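Local coordinates for protein integral membrane indolylacetylinositol arabinosyltransferase EmbC (Mycolicibacterium smegmatis, PDB 7BVE) that probably transfers arabinose units in building cell-wall arabinan, as a membrane-embedded glycosyltransferase that binds the drug ethambutol, at residues K101-I109 with T117-V125; Q132-T142 with G152-G160. All blocks are in the same frame, centred on the assembly; numbering follows the deposited sequence.

In the fold
Both contacts belong to the concanavalin-like domain and follow one another along the chain, contact 1 closing before contact 2 opens. They lie about 20 Å apart, centre to centre. Contact 1 (101-109 with 117-125) pairs strands of a four-stranded antiparallel sheet, whereas contact 2 (132-142 with 152-160) pairs strands 140-145 and 149-155 of the larger antiparallel sheet; strand 123-129 and helix 130-133 connect them. The sheets pack against each other where I109 CG2 approaches L141 CD2 at 3.8 Å and V125 CG1 approaches G152 N at 3.6 Å. Neither contact contributes a residue to the ethambutol pocket, which includes D279, R383 and W965, or to the phosphopantetheine site.

Contact 1: K101-I109 with T117-V125; sequences KAIDRGLLI and TVIVRNTPV
R121 N donates to G106 O at 3.3 Å with an N-H...O angle of 161°. The R121 side chain then bends at both chi2 and chi3, which folds the guanidinium back over the D104-R105 backbone. There NH1 makes a weak bond to D104 O (3.4 Å), while R105 O sits over one guanidinium face, 3.2 Å above its plane; the firmer partner of NH2 is R180 O. N122 N adds another weak bond, to I103 O. R121 and N122 are the central residues of a type I' turn, V120-T123, which links strand 115-120 to strand 123-129; within it T123 OG1 and T123 N both donate to V120 O, the hydroxyl at 2.9 Å. The antiparallel hairpin of strands 107-112 and 115-120 is marked by the non-hydrogen-bonded pair L107-V120, and the short axes run at 174°. On the L107-V120 face the two side chains lie side by side, CG of L107 meeting CG2 of V120 at 4.0 Å, and F143 of strand 140-145 packs against both. At the other end of 101-109, I103 CD1 lies 3.6 Å from I119 CG2 and equally near I119 CD1, so one methyl touches both branches of I119.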
# COMPACT_ATOMS: atom_id res chain seq x y z
N LYS A 101 -5.22 33.34 9.24
CA LYS A 101 -6.48 32.80 8.76
C LYS A 101 -7.69 33.52 9.33
O LYS A 101 -8.78 32.96 9.35
CB LYS A 101 -6.57 31.31 9.09
CG LYS A 101 -5.48 30.47 8.48
CD LYS A 101 -5.64 30.36 6.99
CE LYS A 101 -4.62 29.40 6.42
NZ LYS A 101 -4.73 29.29 4.94
N ALA A 102 -7.51 34.74 9.83
CA ALA A 102 -8.61 35.45 10.46
C ALA A 102 -9.60 36.00 9.46
O ALA A 102 -10.75 36.26 9.83
CB ALA A 102 -8.07 36.60 11.29
N ILE A 103 -9.19 36.19 8.22
CA ILE A 103 -10.05 36.80 7.22
C ILE A 103 -10.98 35.79 6.56
O ILE A 103 -12.13 36.14 6.24
CB ILE A 103 -9.18 37.56 6.18
CG1 ILE A 103 -10.04 38.38 5.23
CG2 ILE A 103 -8.21 36.62 5.46
CD1 ILE A 103 -10.82 39.46 5.91
N ASP A 104 -10.57 34.53 6.43
CA ASP A 104 -11.36 33.53 5.74
C ASP A 104 -12.03 32.55 6.68
O ASP A 104 -12.43 31.46 6.24
CB ASP A 104 -10.49 32.77 4.73
CG ASP A 104 -9.25 32.21 5.34
OD1 ASP A 104 -8.94 32.58 6.49
OD2 ASP A 104 -8.58 31.38 4.69
N ARG A 105 -12.16 32.88 7.96
CA ARG A 105 -12.87 32.04 8.91
C ARG A 105 -13.82 32.78 9.83
O ARG A 105 -14.72 32.15 10.38
CB ARG A 105 -11.90 31.24 9.78
CG ARG A 105 -11.11 30.19 9.02
CD ARG A 105 -10.22 29.38 9.90
NE ARG A 105 -9.36 28.52 9.09
CZ ARG A 105 -8.44 27.71 9.59
NH1 ARG A 105 -8.25 27.64 10.89
NH2 ARG A 105 -7.70 26.98 8.77
N GLY A 106 -13.68 34.08 10.01
CA GLY A 106 -14.50 34.77 10.98
C GLY A 106 -15.17 36.02 10.46
O GLY A 106 -15.41 36.15 9.26
N LEU A 107 -15.48 36.94 11.36
CA LEU A 107 -16.21 38.15 11.03
C LEU A 107 -15.37 39.37 11.36
O LEU A 107 -14.60 39.36 12.31
CB LEU A 107 -17.51 38.20 11.83
CG LEU A 107 -18.63 39.19 11.55
CD1 LEU A 107 -19.83 38.47 11.97
CD2 LEU A 107 -18.54 40.45 12.36
N LEU A 108 -15.55 40.43 10.57
CA LEU A 108 -14.84 41.68 10.75
C LEU A 108 -15.72 42.83 10.29
O LEU A 108 -16.40 42.73 9.28
CB LEU A 108 -13.52 41.70 9.97
CG LEU A 108 -12.34 40.84 10.40
CD1 LEU A 108 -11.30 40.83 9.33
CD2 LEU A 108 -11.75 41.40 11.66
N ILE A 109 -15.70 43.92 11.05
CA ILE A 109 -16.35 45.17 10.66
C ILE A 109 -15.20 46.16 10.52
O ILE A 109 -15.27 47.32 10.93
CB ILE A 109 -17.45 45.59 11.65
CG1 ILE A 109 -18.40 44.42 11.87
CG2 ILE A 109 -18.35 46.67 11.07
CD1 ILE A 109 -19.42 44.66 12.94
N THR A 117 -16.75 48.32 5.96
CA THR A 117 -17.32 47.06 5.42
C THR A 117 -17.23 45.97 6.49
O THR A 117 -16.48 46.15 7.47
CB THR A 117 -16.59 46.64 4.14
OG1 THR A 117 -15.21 46.46 4.44
CG2 THR A 117 -16.75 47.64 3.02
N VAL A 118 -18.01 44.90 6.32
CA VAL A 118 -18.01 43.75 7.26
C VAL A 118 -17.74 42.49 6.44
O VAL A 118 -18.65 42.05 5.70
CB VAL A 118 -19.34 43.64 8.04
CG1 VAL A 118 -19.38 42.40 8.91
CG2 VAL A 118 -19.61 44.89 8.86
N ILE A 119 -16.52 41.94 6.54
CA ILE A 119 -16.17 40.72 5.75
C ILE A 119 -16.58 39.49 6.57
O ILE A 119 -16.03 39.30 7.67
CB ILE A 119 -14.67 40.71 5.40
CG1 ILE A 119 -14.29 41.84 4.45
CG2 ILE A 119 -14.26 39.35 4.86
CD1 ILE A 119 -12.80 42.03 4.29
N VAL A 120 -17.51 38.70 6.03
CA VAL A 120 -17.98 37.46 6.72
C VAL A 120 -17.57 36.27 5.85
O VAL A 120 -17.99 36.23 4.68
CB VAL A 120 -19.50 37.49 6.96
CG1 VAL A 120 -20.00 36.19 7.57
CG2 VAL A 120 -19.91 38.68 7.83
N ARG A 121 -16.81 35.33 6.43
CA ARG A 121 -16.35 34.13 5.69
C ARG A 121 -15.73 34.54 4.34
O ARG A 121 -16.19 34.00 3.31
CB ARG A 121 -17.51 33.15 5.49
CG ARG A 121 -17.10 31.83 4.84
CD ARG A 121 -16.15 31.04 5.72
NE ARG A 121 -16.72 30.72 7.01
CZ ARG A 121 -16.10 30.03 7.97
NH1 ARG A 121 -14.88 29.58 7.76
NH2 ARG A 121 -16.71 29.79 9.11
N ASN A 122 -14.78 35.48 4.36
CA ASN A 122 -14.07 35.90 3.11
C ASN A 122 -14.95 36.52 2.03
O ASN A 122 -14.46 36.66 0.92
CB ASN A 122 -13.20 34.82 2.47
CG ASN A 122 -11.79 35.31 2.25
OD1 ASN A 122 -11.55 36.51 2.20
ND2 ASN A 122 -10.86 34.38 2.16
N THR A 123 -16.19 36.88 2.29
CA THR A 123 -16.99 37.45 1.20
C THR A 123 -17.66 38.70 1.69
O THR A 123 -18.44 38.54 2.54
CB THR A 123 -18.13 36.48 0.90
OG1 THR A 123 -19.06 36.48 1.97
CG2 THR A 123 -17.69 35.06 0.66
N PRO A 124 -17.63 39.89 1.07
CA PRO A 124 -18.26 41.04 1.68
C PRO A 124 -19.78 40.93 1.75
O PRO A 124 -20.33 40.31 0.94
CB PRO A 124 -17.86 42.20 0.77
CG PRO A 124 -16.70 41.64 0.01
CD PRO A 124 -17.05 40.19 -0.21
N VAL A 125 -20.40 41.56 2.73
CA VAL A 125 -21.87 41.51 2.86
C VAL A 125 -22.45 42.89 2.53
O VAL A 125 -23.14 42.99 1.59
CB VAL A 125 -22.26 40.97 4.25
CG1 VAL A 125 -23.73 41.04 4.52
CG2 VAL A 125 -21.78 39.55 4.41

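Contact 2: Q132-T142 with G152-G160; sequences QVLSPDCRYLT and GEFVGLTQG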
# COMPACT_ATOMS: atom_id res chain seq x y z
N GLN A 132 -20.54 59.10 4.81
CA GLN A 132 -21.97 58.86 4.71
C GLN A 132 -22.48 58.07 5.92
O GLN A 132 -23.65 58.20 6.28
CB GLN A 132 -22.26 58.14 3.39
CG GLN A 132 -23.72 58.03 3.01
CD GLN A 132 -23.90 57.41 1.63
OE1 GLN A 132 -22.92 57.06 0.97
NE2 GLN A 132 -25.14 57.29 1.19
N VAL A 133 -21.61 57.27 6.55
CA VAL A 133 -21.96 56.61 7.80
C VAL A 133 -22.00 57.62 8.95
O VAL A 133 -22.91 57.60 9.78
CB VAL A 133 -20.98 55.45 8.09
CG1 VAL A 133 -21.19 54.88 9.47
CG2 VAL A 133 -21.15 54.36 7.06
N LEU A 134 -21.05 58.55 8.98
CA LEU A 134 -21.03 59.58 10.03
C LEU A 134 -22.05 60.71 9.79
O LEU A 134 -22.00 61.72 10.51
CB LEU A 134 -19.63 60.19 10.17
CG LEU A 134 -18.63 59.54 11.13
CD1 LEU A 134 -19.20 59.54 12.54
CD2 LEU A 134 -18.20 58.15 10.71
N SER A 135 -22.95 60.57 8.82
CA SER A 135 -24.04 61.50 8.59
C SER A 135 -25.05 61.40 9.73
O SER A 135 -25.00 60.46 10.54
CB SER A 135 -24.69 61.18 7.23
OG SER A 135 -25.28 59.89 7.24
N PRO A 136 -26.00 62.34 9.85
CA PRO A 136 -27.09 62.16 10.83
C PRO A 136 -28.06 61.03 10.51
O PRO A 136 -28.92 60.73 11.34
CB PRO A 136 -27.79 63.52 10.83
CG PRO A 136 -27.39 64.17 9.56
CD PRO A 136 -25.99 63.72 9.33
N ASP A 137 -27.95 60.39 9.34
CA ASP A 137 -28.67 59.17 9.03
C ASP A 137 -27.83 57.97 9.48
O ASP A 137 -26.92 58.12 10.30
CB ASP A 137 -29.01 59.12 7.54
CG ASP A 137 -30.03 60.16 7.15
OD1 ASP A 137 -30.84 60.54 8.03
OD2 ASP A 137 -30.03 60.59 5.98
N CYS A 138 -28.18 56.78 8.98
CA CYS A 138 -27.49 55.51 9.26
C CYS A 138 -27.54 55.17 10.74
O CYS A 138 -26.53 55.08 11.43
CB CYS A 138 -26.05 55.52 8.73
SG CYS A 138 -25.20 53.94 8.80
N ARG A 139 -28.76 54.97 11.24
CA ARG A 139 -28.97 54.81 12.67
C ARG A 139 -28.52 53.46 13.21
O ARG A 139 -28.39 53.33 14.43
CB ARG A 139 -30.45 55.03 12.98
CG ARG A 139 -30.90 56.45 12.73
CD ARG A 139 -32.31 56.67 13.23
NE ARG A 139 -33.27 55.84 12.52
CZ ARG A 139 -33.86 56.20 11.38
NH1 ARG A 139 -33.58 57.38 10.84
NH2 ARG A 139 -34.73 55.39 10.79
N TYR A 140 -28.27 52.46 12.37
CA TYR A 140 -27.89 51.15 12.88
C TYR A 140 -26.93 50.49 11.90
O TYR A 140 -26.66 51.01 10.82
CB TYR A 140 -29.11 50.25 13.09
CG TYR A 140 -30.05 50.69 14.18
CD1 TYR A 140 -29.75 50.48 15.51
CD2 TYR A 140 -31.24 51.32 13.86
CE1 TYR A 140 -30.60 50.89 16.51
CE2 TYR A 140 -32.11 51.73 14.85
CZ TYR A 140 -31.79 51.51 16.17
OH TYR A 140 -32.65 51.92 17.16
N LEU A 141 -26.41 49.35 12.32
CA LEU A 141 -25.63 48.44 11.50
C LEU A 141 -26.09 47.02 11.81
O LEU A 141 -25.34 46.18 12.30
CB LEU A 141 -24.13 48.66 11.70
CG LEU A 141 -23.06 47.87 10.93
CD1 LEU A 141 -23.38 47.82 9.48
CD2 LEU A 141 -21.70 48.50 11.15
N THR A 142 -27.39 46.80 11.66
CA THR A 142 -28.02 45.51 11.93
C THR A 142 -27.38 44.39 11.12
O THR A 142 -27.12 44.54 9.92
CB THR A 142 -29.51 45.61 11.61
OG1 THR A 142 -30.08 46.71 12.33
CG2 THR A 142 -30.23 44.35 12.00
N GLY A 152 -26.76 41.80 6.31
CA GLY A 152 -26.40 43.05 6.93
C GLY A 152 -27.19 44.21 6.36
O GLY A 152 -27.72 44.12 5.26
N GLU A 153 -27.27 45.29 7.13
CA GLU A 153 -28.08 46.44 6.71
C GLU A 153 -27.69 47.74 7.39
O GLU A 153 -27.75 47.83 8.62
CB GLU A 153 -29.55 46.17 6.99
CG GLU A 153 -30.44 47.32 6.57
CD GLU A 153 -31.91 47.06 6.82
OE1 GLU A 153 -32.24 45.97 7.33
OE2 GLU A 153 -32.73 47.94 6.51
N PHE A 154 -27.33 48.76 6.61
CA PHE A 154 -27.16 50.12 7.12
C PHE A 154 -28.54 50.76 7.16
O PHE A 154 -29.10 51.11 6.12
CB PHE A 154 -26.21 50.93 6.24
CG PHE A 154 -24.77 50.53 6.35
CD1 PHE A 154 -23.97 51.03 7.36
CD2 PHE A 154 -24.20 49.67 5.43
CE1 PHE A 154 -22.63 50.69 7.46
CE2 PHE A 154 -22.86 49.32 5.52
CZ PHE A 154 -22.08 49.83 6.54
N VAL A 155 -29.09 50.92 8.36
CA VAL A 155 -30.47 51.37 8.53
C VAL A 155 -30.49 52.89 8.52
O VAL A 155 -30.16 53.53 9.52
CB VAL A 155 -31.08 50.82 9.82
CG1 VAL A 155 -32.53 51.25 9.95
CG2 VAL A 155 -30.96 49.31 9.85
N GLY A 156 -30.90 53.48 7.40
CA GLY A 156 -31.02 54.92 7.31
C GLY A 156 -30.63 55.52 5.98
O GLY A 156 -31.10 56.60 5.64
N LEU A 157 -29.78 54.84 5.21
CA LEU A 157 -29.30 55.38 3.95
C LEU A 157 -29.54 54.39 2.82
O LEU A 157 -29.78 53.20 3.03
CB LEU A 157 -27.82 55.77 4.05
CG LEU A 157 -26.69 54.81 4.40
CD1 LEU A 157 -26.09 54.12 3.19
CD2 LEU A 157 -25.62 55.58 5.12
N THR A 158 -29.48 54.92 1.59
CA THR A 158 -29.69 54.17 0.36
C THR A 158 -28.44 54.28 -0.51
O THR A 158 -27.46 54.93 -0.15
CB THR A 158 -30.90 54.69 -0.40
OG1 THR A 158 -30.70 56.06 -0.73
CG2 THR A 158 -32.17 54.55 0.43
N GLN A 159 -28.50 53.65 -1.69
CA GLN A 159 -27.38 53.70 -2.61
C GLN A 159 -27.27 55.07 -3.27
O GLN A 159 -28.12 55.95 -3.10
CB GLN A 159 -27.50 52.65 -3.71
CG GLN A 159 -27.37 51.20 -3.29
CD GLN A 159 -28.68 50.63 -2.84
OE1 GLN A 159 -29.72 51.25 -3.00
NE2 GLN A 159 -28.65 49.41 -2.32
N GLY A 160 -26.22 55.23 -4.06
CA GLY A 160 -26.01 56.44 -4.82
C GLY A 160 -25.92 56.16 -6.30
O GLY A 160 -26.55 55.24 -6.82
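The hairpin of strands 140-145 and 149-155 brings 132-142 against 152-160, its short strand axes nearly antiparallel, with N-to-C directions 164° apart, and 4.9 Å from each other at their closest. E153 N donates to T142 O at 2.9 Å, and R139 N to V155 O at 2.6 Å; V155 N reaches Y140 O only weakly. The F154 ring collects several apolar contacts. L141 CD1 rests over one face of it, 3.8 Å from the centroid and 21° off the normal, a CH-pi contact, while C138 SG comes in at the ring edge, 3.5 Å from F154 CD1, as a sulfur-aromatic contact. The C138 sulfur stands anti to the backbone N (chi1 -172°), which places it beside F154. V133 CG2, from the end of helix 130-133, approaches F154 CE1 obliquely, and V126 and A128 of strand 123-129 also pack on the ring. In this concanavalin-like domain F154 thus bridges the larger sheet and the neighbouring four-stranded one. V155 lies with Y140 and T142: its CG2 touches Y140 CB at 3.8 Å and T142 OG1, and its CB meets the tyrosine ring at the edge. Next in the chain, G156 has positive phi, and its CA lies against the C138 backbone, 3.8 Å from C138 N. L157 CD2 then packs on C138 CB at 3.6 Å and against Q132 O.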